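Local coordinates for phage-like element PBSX protein XepA (Bacillus subtilis, PDB 6IA5) that is of unknown function, does not seem to take part in host cell lysis, and forms a pentamer, at residues Met211-Phe216 with Glu262-Thr267; His181-Ser186 with Gly268-Val273. All coordinates share one frame; numbering follows the deposited sequence. Where two conformers were deposited one is given.

Contact 1: Met211-Phe216 with Glu262-Thr267; sequences MSEVKF and EIISIT
An antiparallel strand pair broken by a beta bulge joins M211-K215 to E262-T267 within the large antiparallel sheet of the C-terminal region. Six backbone hydrogen bonds hold it, and the register slips by one between E213 and V214, where I264 is the extra residue. The I264 N-H reaches E213 O at 2.8 Å, nearly along the C=O axis, while E213 N bonds to S265 O; S265 N, buried here, has no partner. The near-helical I264 backbone (psi -41°) turns its side chain toward strand 211-219. There I264 wedges between E213 and K215: the I264 and E213 side chains lie alongside each other, CG2 meeting OE1 at 3.7 Å, and I264 CG1 rests 3.7 Å from K215 CB. K215 leads its ammonium away to a cation-pi contact with W217, whose NE1 also bonds E262 OE1. E213 chi1 of -180° and a trans chi2 stretch the chain along I264 toward S265. On the other face, S212, V214, I263 and I266 look inward, V214 CG2 lying 4.4 Å from I263 CG1. One water joins the partly exposed polar ends, donating to E213 OE1 at 2.6 Å and bonded to S265 OG at 2.5 Å.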
ATOM      1  N   MET E 211     -37.736 -40.417  19.539  1.00 40.50           N
ATOM      2  CA  MET E 211     -36.801 -40.544  20.644  1.00 44.45           C
ATOM      3  C   MET E 211     -35.407 -40.401  20.041  1.00 42.82           C
ATOM      4  O   MET E 211     -35.149 -40.942  18.969  1.00 37.77           O
ATOM      5  CB  MET E 211     -36.968 -41.932  21.279  1.00 57.65           C
ATOM      6  CG  MET E 211     -35.778 -42.443  22.012  1.00 73.31           C
ATOM      7  SD  MET E 211     -35.994 -42.068  23.737  1.00 84.76           S
ATOM      8  CE  MET E 211     -34.291 -41.688  24.165  1.00 74.99           C
ATOM      9  N   SER E 212     -34.556 -39.614  20.701  1.00 38.04           N
ATOM     10  CA  SER E 212     -33.175 -39.438  20.282  1.00 39.81           C
ATOM     11  C   SER E 212     -32.366 -38.888  21.452  1.00 37.44           C
ATOM     12  O   SER E 212     -32.906 -38.222  22.342  1.00 40.23           O
ATOM     13  CB  SER E 212     -33.027 -38.567  19.061  1.00 43.46           C
ATOM     14  OG  SER E 212     -33.621 -37.298  19.282  1.00 43.76           O
ATOM     15  N   GLU E 213     -31.076 -39.225  21.459  1.00 39.42           N
ATOM     16  CA  GLU E 213     -30.147 -38.623  22.395  1.00 40.70           C
ATOM     17  C   GLU E 213     -28.903 -38.159  21.637  1.00 40.19           C
ATOM     18  O   GLU E 213     -28.274 -38.941  20.920  1.00 43.05           O
ATOM     19  CB  GLU E 213     -29.795 -39.599  23.515  1.00 45.51           C
ATOM     20  CG  GLU E 213     -28.820 -38.975  24.515  1.00 47.29           C
ATOM     21  CD  GLU E 213     -28.705 -39.715  25.838  1.00 58.22           C
ATOM     22  OE1 GLU E 213     -28.660 -40.957  25.773  1.00 58.83           O
ATOM     23  OE2 GLU E 213     -28.682 -39.058  26.930  1.00 55.11           O
ATOM     24  N   VAL E 214     -28.565 -36.875  21.825  1.00 38.51           N
ATOM     25  CA  VAL E 214     -27.357 -36.299  21.254  1.00 33.74           C
ATOM     26  C   VAL E 214     -26.395 -35.974  22.389  1.00 36.74           C
ATOM     27  O   VAL E 214     -26.787 -35.338  23.360  1.00 37.73           O
ATOM     28  CB  VAL E 214     -27.664 -35.050  20.417  1.00 32.74           C
ATOM     29  CG1 VAL E 214     -26.397 -34.460  19.794  1.00 32.18           C
ATOM     30  CG2 VAL E 214     -28.719 -35.341  19.360  1.00 35.41           C
ATOM     31  N   LYS E 215     -25.137 -36.404  22.236  1.00 38.28           N
ATOM     32  CA  LYS E 215     -24.099 -36.140  23.214  1.00 35.76           C
ATOM     33  C   LYS E 215     -23.090 -35.191  22.587  1.00 38.19           C
ATOM     34  O   LYS E 215     -22.716 -35.376  21.431  1.00 34.95           O
ATOM     35  CB  LYS E 215     -23.440 -37.453  23.636  1.00 42.94           C
ATOM     36  CG  LYS E 215     -22.516 -37.377  24.844  1.00 50.78           C
ATOM     37  CD  LYS E 215     -22.189 -38.745  25.420  1.00 58.85           C
ATOM     38  CE  LYS E 215     -21.692 -38.743  26.859  1.00 58.73           C
ATOM     39  NZ  LYS E 215     -20.917 -37.530  27.210  1.00 51.77           N
ATOM     40  N   PHE E 216     -22.667 -34.178  23.362  1.00 37.45           N
ATOM     41  CA  PHE E 216     -21.818 -33.105  22.861  1.00 35.84           C
ATOM     42  C   PHE E 216     -20.355 -33.415  23.177  1.00 35.44           C
ATOM     43  O   PHE E 216     -20.002 -33.642  24.336  1.00 33.96           O
ATOM     44  CB  PHE E 216     -22.212 -31.775  23.512  1.00 33.32           C
ATOM     45  CG  PHE E 216     -23.690 -31.453  23.522  1.00 37.16           C
ATOM     46  CD1 PHE E 216     -24.524 -31.846  22.478  1.00 36.18           C
ATOM     47  CD2 PHE E 216     -24.248 -30.719  24.566  1.00 35.54           C
ATOM     48  CE1 PHE E 216     -25.877 -31.512  22.479  1.00 39.42           C
ATOM     49  CE2 PHE E 216     -25.599 -30.390  24.567  1.00 36.65           C
ATOM     50  CZ  PHE E 216     -26.406 -30.787  23.519  1.00 35.63           C
ATOM     51  N   GLU E 262     -22.784 -36.411  18.678  1.00 40.69           N
ATOM     52  CA  GLU E 262     -23.008 -37.822  18.429  1.00 40.61           C
ATOM     53  C   GLU E 262     -24.463 -38.177  18.725  1.00 45.24           C
ATOM     54  O   GLU E 262     -24.988 -37.881  19.808  1.00 43.14           O
ATOM     55  CB  GLU E 262     -22.054 -38.657  19.291  1.00 43.12           C
ATOM     56  CG  GLU E 262     -22.391 -40.136  19.330  1.00 41.75           C
ATOM     57  CD  GLU E 262     -21.390 -41.006  20.081  1.00 50.46           C
ATOM     58  OE1 GLU E 262     -20.546 -40.464  20.814  1.00 47.02           O
ATOM     59  OE2 GLU E 262     -21.419 -42.227  19.913  1.00 48.53           O
ATOM     60  N   ILE E 263     -25.113 -38.850  17.765  1.00 39.70           N
ATOM     61  CA  ILE E 263     -26.395 -39.454  18.069  1.00 39.49           C
ATOM     62  C   ILE E 263     -26.131 -40.786  18.767  1.00 43.77           C
ATOM     63  O   ILE E 263     -25.619 -41.712  18.145  1.00 47.81           O
ATOM     64  CB  ILE E 263     -27.278 -39.582  16.814  1.00 42.46           C
ATOM     65  CG1 ILE E 263     -27.594 -38.206  16.222  1.00 40.14           C
ATOM     66  CG2 ILE E 263     -28.552 -40.340  17.149  1.00 44.32           C
ATOM     67  CD1 ILE E 263     -28.225 -38.237  14.858  1.00 38.35           C
ATOM     68  N   ILE E 264     -26.459 -40.827  20.063  1.00 43.50           N
ATOM     69  CA  ILE E 264     -26.240 -41.962  20.946  1.00 46.05           C
ATOM     70  C   ILE E 264     -27.308 -43.008  20.642  1.00 54.51           C
ATOM     71  O   ILE E 264     -27.033 -44.208  20.616  1.00 52.35           O
ATOM     72  CB  ILE E 264     -26.290 -41.524  22.430  1.00 44.51           C
ATOM     73  CG1 ILE E 264     -25.087 -40.657  22.801  1.00 50.63           C
ATOM     74  CG2 ILE E 264     -26.403 -42.726  23.370  1.00 45.70           C
ATOM     75  CD1 ILE E 264     -23.748 -41.357  22.602  1.00 56.43           C
ATOM     76  N   SER E 265     -28.537 -42.528  20.437  1.00 52.92           N
ATOM     77  CA  SER E 265     -29.651 -43.393  20.104  1.00 48.39           C
ATOM     78  C   SER E 265     -30.718 -42.582  19.379  1.00 50.97           C
ATOM     79  O   SER E 265     -30.800 -41.365  19.532  1.00 46.18           O
ATOM     80  CB  SER E 265     -30.201 -44.058  21.324  1.00 46.99           C
ATOM     81  OG  SER E 265     -30.773 -43.087  22.176  1.00 51.98           O
ATOM     82  N   ILE E 266     -31.525 -43.295  18.589  1.00 49.17           N
ATOM     83  CA  ILE E 266     -32.613 -42.719  17.826  1.00 45.34           C
ATOM     84  C   ILE E 266     -33.612 -43.836  17.491  1.00 49.76           C
ATOM     85  O   ILE E 266     -33.187 -44.939  17.138  1.00 42.63           O
ATOM     86  CB  ILE E 266     -32.042 -42.025  16.580  1.00 40.57           C
ATOM     87  CG1 ILE E 266     -33.116 -41.390  15.698  1.00 44.42           C
ATOM     88  CG2 ILE E 266     -31.139 -42.943  15.792  1.00 44.42           C
ATOM     89  CD1 ILE E 266     -32.553 -40.557  14.590  1.00 45.69           C
ATOM     90  N   THR E 267     -34.915 -43.556  17.651  1.00 47.99           N
ATOM     91  CA  THR E 267     -35.964 -44.410  17.124  1.00 48.85           C
ATOM     92  C   THR E 267     -37.121 -43.549  16.625  1.00 53.06           C
ATOM     93  O   THR E 267     -37.382 -42.446  17.128  1.00 49.57           O
ATOM     94  CB  THR E 267     -36.511 -45.404  18.169  1.00 51.61           C
ATOM     95  OG1 THR E 267     -36.987 -44.725  19.334  1.00 57.63           O
ATOM     96  CG2 THR E 267     -35.525 -46.476  18.574  1.00 51.51           C
TER
HETATM   97  O   HOH W   1     -29.920 -42.834  24.524  1.00 52.50           O

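Contact 2: His181-Ser186 with Gly268-Val273; sequences HENAES and GGTLSV
H181 and V273 are neighbours on one face of an antiparallel pair, their side chains running alongside each other. V273 CG2 approaches the imidazole obliquely, 4.0 Å from H181 CD2; chi1 of -64° sets the ring beside its own backbone N, where CD2 comes equally close to V273 CB. Two bonds tie this pair: V273 N to H181 O at 2.8 Å, from above the carbonyl plane, and H181 N to V273 O, in plane on a lone pair. The backbone then bends sharply at 182-183, and N183 and A184 together face L271 in a G1 beta bulge. N183 takes the left-handed backbone conformation (phi 55°, psi 44°), which asparagine tolerates well. Its N-H turns from L271 O to the S272 hydroxyl, so that OG accepts at 3.0 Å, while A184 N bonds to L271 O at 2.8 Å and A184 CB sits 3.5 Å from the same oxygen; L271 N returns a bond to A184 O, in plane on a lone pair. A water bound to S272 OG also gives a weak bond to N183 OD1. T270 faces segment 181-186: its CB packs on A184 O, and its CG2 lies alongside the extended E185 chain, 3.6 Å from CG. Strand 200-207 borders 271-273 as well, Y206 and S272 joined by a backbone hydrogen bond. The E182 carboxylate makes a salt bridge with K274, and H181 and A184 pack on I263 of strand 258-267, where H181 NE2 makes a weak hydrogen bond to M261 O.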
ATOM      1  N   HIS E 181     -25.084 -34.157  11.184  1.00 42.23           N
ATOM      2  CA  HIS E 181     -25.986 -35.211  10.762  1.00 44.61           C
ATOM      3  C   HIS E 181     -27.072 -34.579   9.898  1.00 49.99           C
ATOM      4  O   HIS E 181     -27.558 -33.481  10.183  1.00 48.67           O
ATOM      5  CB  HIS E 181     -26.699 -35.863  11.955  1.00 43.59           C
ATOM      6  CG  HIS E 181     -25.808 -36.587  12.907  1.00 47.75           C
ATOM      7  ND1 HIS E 181     -25.442 -37.906  12.730  1.00 45.29           N
ATOM      8  CD2 HIS E 181     -25.211 -36.185  14.048  1.00 47.01           C
ATOM      9  CE1 HIS E 181     -24.668 -38.299  13.717  1.00 50.81           C
ATOM     10  NE2 HIS E 181     -24.512 -37.253  14.548  1.00 50.62           N
ATOM     11  N   GLU E 182     -27.474 -35.298   8.846  1.00 53.65           N
ATOM     12  CA  GLU E 182     -28.630 -34.910   8.059  1.00 51.34           C
ATOM     13  C   GLU E 182     -29.544 -36.118   7.890  1.00 55.97           C
ATOM     14  O   GLU E 182     -29.163 -37.097   7.258  1.00 59.23           O
ATOM     15  CB  GLU E 182     -28.147 -34.428   6.699  1.00 54.81           C
ATOM     16  CG  GLU E 182     -29.264 -34.043   5.762  1.00 59.67           C
ATOM     17  CD  GLU E 182     -28.774 -33.091   4.697  1.00 62.08           C
ATOM     18  OE1 GLU E 182     -27.913 -33.463   3.866  1.00 78.45           O
ATOM     19  OE2 GLU E 182     -29.213 -31.951   4.766  1.00 69.52           O
ATOM     20  N   ASN E 183     -30.732 -36.050   8.493  1.00 55.10           N
ATOM     21  CA  ASN E 183     -31.721 -37.111   8.379  1.00 54.42           C
ATOM     22  C   ASN E 183     -31.138 -38.455   8.812  1.00 57.02           C
ATOM     23  O   ASN E 183     -31.362 -39.472   8.157  1.00 58.54           O
ATOM     24  CB  ASN E 183     -32.293 -37.180   6.963  1.00 51.21           C
ATOM     25  CG  ASN E 183     -32.989 -35.902   6.572  1.00 51.64           C
ATOM     26  OD1 ASN E 183     -33.737 -35.338   7.362  1.00 54.16           O
ATOM     27  ND2 ASN E 183     -32.720 -35.436   5.366  1.00 49.56           N
ATOM     28  N   ALA E 184     -30.397 -38.461   9.923  1.00 53.53           N
ATOM     29  CA  ALA E 184     -29.814 -39.691  10.433  1.00 49.83           C
ATOM     30  C   ALA E 184     -30.930 -40.638  10.863  1.00 51.99           C
ATOM     31  O   ALA E 184     -31.919 -40.200  11.451  1.00 45.80           O
ATOM     32  CB  ALA E 184     -28.881 -39.384  11.574  1.00 46.17           C
ATOM     33  N   GLU E 185     -30.743 -41.932  10.569  1.00 52.78           N
ATOM     34  CA  GLU E 185     -31.736 -42.952  10.868  1.00 56.88           C
ATOM     35  C   GLU E 185     -31.243 -43.835  12.004  1.00 54.53           C
ATOM     36  O   GLU E 185     -32.041 -44.513  12.651  1.00 56.10           O
ATOM     37  CB  GLU E 185     -31.972 -43.859   9.663  1.00 61.68           C
ATOM     38  CG  GLU E 185     -32.610 -43.152   8.488  1.00 81.42           C
ATOM     39  CD  GLU E 185     -32.764 -44.090   7.305  1.00 86.56           C
ATOM     40  OE1 GLU E 185     -33.050 -45.280   7.547  1.00 86.04           O
ATOM     41  OE2 GLU E 185     -32.571 -43.639   6.154  1.00 92.00           O
ATOM     42  N   SER E 186     -29.928 -43.818  12.246  1.00 49.47           N
ATOM     43  CA  SER E 186     -29.353 -44.653  13.283  0.50 50.40           C
ATOM     44  C   SER E 186     -28.186 -43.949  13.970  1.00 49.66           C
ATOM     45  O   SER E 186     -27.659 -42.960  13.468  1.00 47.53           O
ATOM     46  CB  SER E 186     -28.934 -45.977  12.714  0.50 51.09           C
ATOM     47  OG  SER E 186     -28.574 -46.859  13.761  0.50 56.60           O
ATOM     48  N   GLY E 268     -37.835 -44.088  15.626  1.00 53.99           N
ATOM     49  CA  GLY E 268     -39.142 -43.577  15.239  1.00 51.59           C
ATOM     50  C   GLY E 268     -39.049 -42.337  14.354  1.00 49.01           C
ATOM     51  O   GLY E 268     -39.855 -41.432  14.476  1.00 54.68           O
ATOM     52  N   GLY E 269     -38.070 -42.300  13.452  1.00 49.42           N
ATOM     53  CA  GLY E 269     -37.897 -41.140  12.591  1.00 52.10           C
ATOM     54  C   GLY E 269     -36.422 -40.798  12.408  1.00 55.25           C
ATOM     55  O   GLY E 269     -35.549 -41.597  12.735  1.00 52.17           O
ATOM     56  N   THR E 270     -36.160 -39.606  11.875  1.00 51.94           N
ATOM     57  CA  THR E 270     -34.793 -39.202  11.592  1.00 52.92           C
ATOM     58  C   THR E 270     -34.475 -37.897  12.337  1.00 48.35           C
ATOM     59  O   THR E 270     -35.368 -37.224  12.873  1.00 38.25           O
ATOM     60  CB  THR E 270     -34.563 -39.096  10.082  1.00 52.96           C
ATOM     61  OG1 THR E 270     -35.484 -38.097   9.654  1.00 51.04           O
ATOM     62  CG2 THR E 270     -34.808 -40.391   9.333  1.00 55.92           C
ATOM     63  N   LEU E 271     -33.187 -37.548  12.355  1.00 44.07           N
ATOM     64  CA  LEU E 271     -32.720 -36.373  13.078  1.00 43.83           C
ATOM     65  C   LEU E 271     -31.611 -35.697  12.282  1.00 39.57           C
ATOM     66  O   LEU E 271     -30.713 -36.366  11.787  1.00 43.99           O
ATOM     67  CB  LEU E 271     -32.245 -36.790  14.477  1.00 37.55           C
ATOM     68  CG  LEU E 271     -32.096 -35.654  15.495  1.00 40.54           C
ATOM     69  CD1 LEU E 271     -33.463 -35.164  15.961  1.00 39.30           C
ATOM     70  CD2 LEU E 271     -31.279 -36.098  16.698  1.00 40.73           C
ATOM     71  N   SER E 272     -31.721 -34.379  12.143  1.00 34.73           N
ATOM     72  CA  SER E 272     -30.645 -33.566  11.605  1.00 41.33           C
ATOM     73  C   SER E 272     -29.995 -32.782  12.746  1.00 39.18           C
ATOM     74  O   SER E 272     -30.669 -32.363  13.684  1.00 40.99           O
ATOM     75  CB  SER E 272     -31.161 -32.630  10.541  1.00 43.62           C
ATOM     76  OG  SER E 272     -31.646 -33.358   9.417  1.00 43.41           O
ATOM     77  N   VAL E 273     -28.678 -32.600  12.650  1.00 43.02           N
ATOM     78  CA  VAL E 273     -27.905 -31.811  13.595  1.00 37.91           C
ATOM     79  C   VAL E 273     -26.951 -30.941  12.789  1.00 38.61           C
ATOM     80  O   VAL E 273     -26.039 -31.447  12.139  1.00 41.80           O
ATOM     81  CB  VAL E 273     -27.145 -32.691  14.608  1.00 39.46           C
ATOM     82  CG1 VAL E 273     -26.428 -31.807  15.629  1.00 36.25           C
ATOM     83  CG2 VAL E 273     -28.061 -33.686  15.323  1.00 39.19           C
TER
HETATM   84  O   HOH W   2     -34.246 -33.527  10.275  1.00 40.97           O

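How the contacts relate
Contacts 1 and 2 belong to one sheet system, their centres about 9 Å apart, and share a chain passage: strand 258-267 runs through a short G268-T270 link into strand 271-278. Each is partly buried and contains a bulge, but of different kinds. In 211-216 with 262-267 the extra residue is a hydrophobic I264 over partly exposed chains; in 181-186 with 268-273 it is a left-handed N183 at an exposed corner, braced by the S272 hydroxyl. Their inward faces pack together, I266 CD1 coming within 3.2 Å of A184 O, while L271 packs on S212, V214 and I266. The carboxylates of E182, E185 and E213 belong to exposed or partly exposed residues, the S212 and S272 hydroxyls to buried ones.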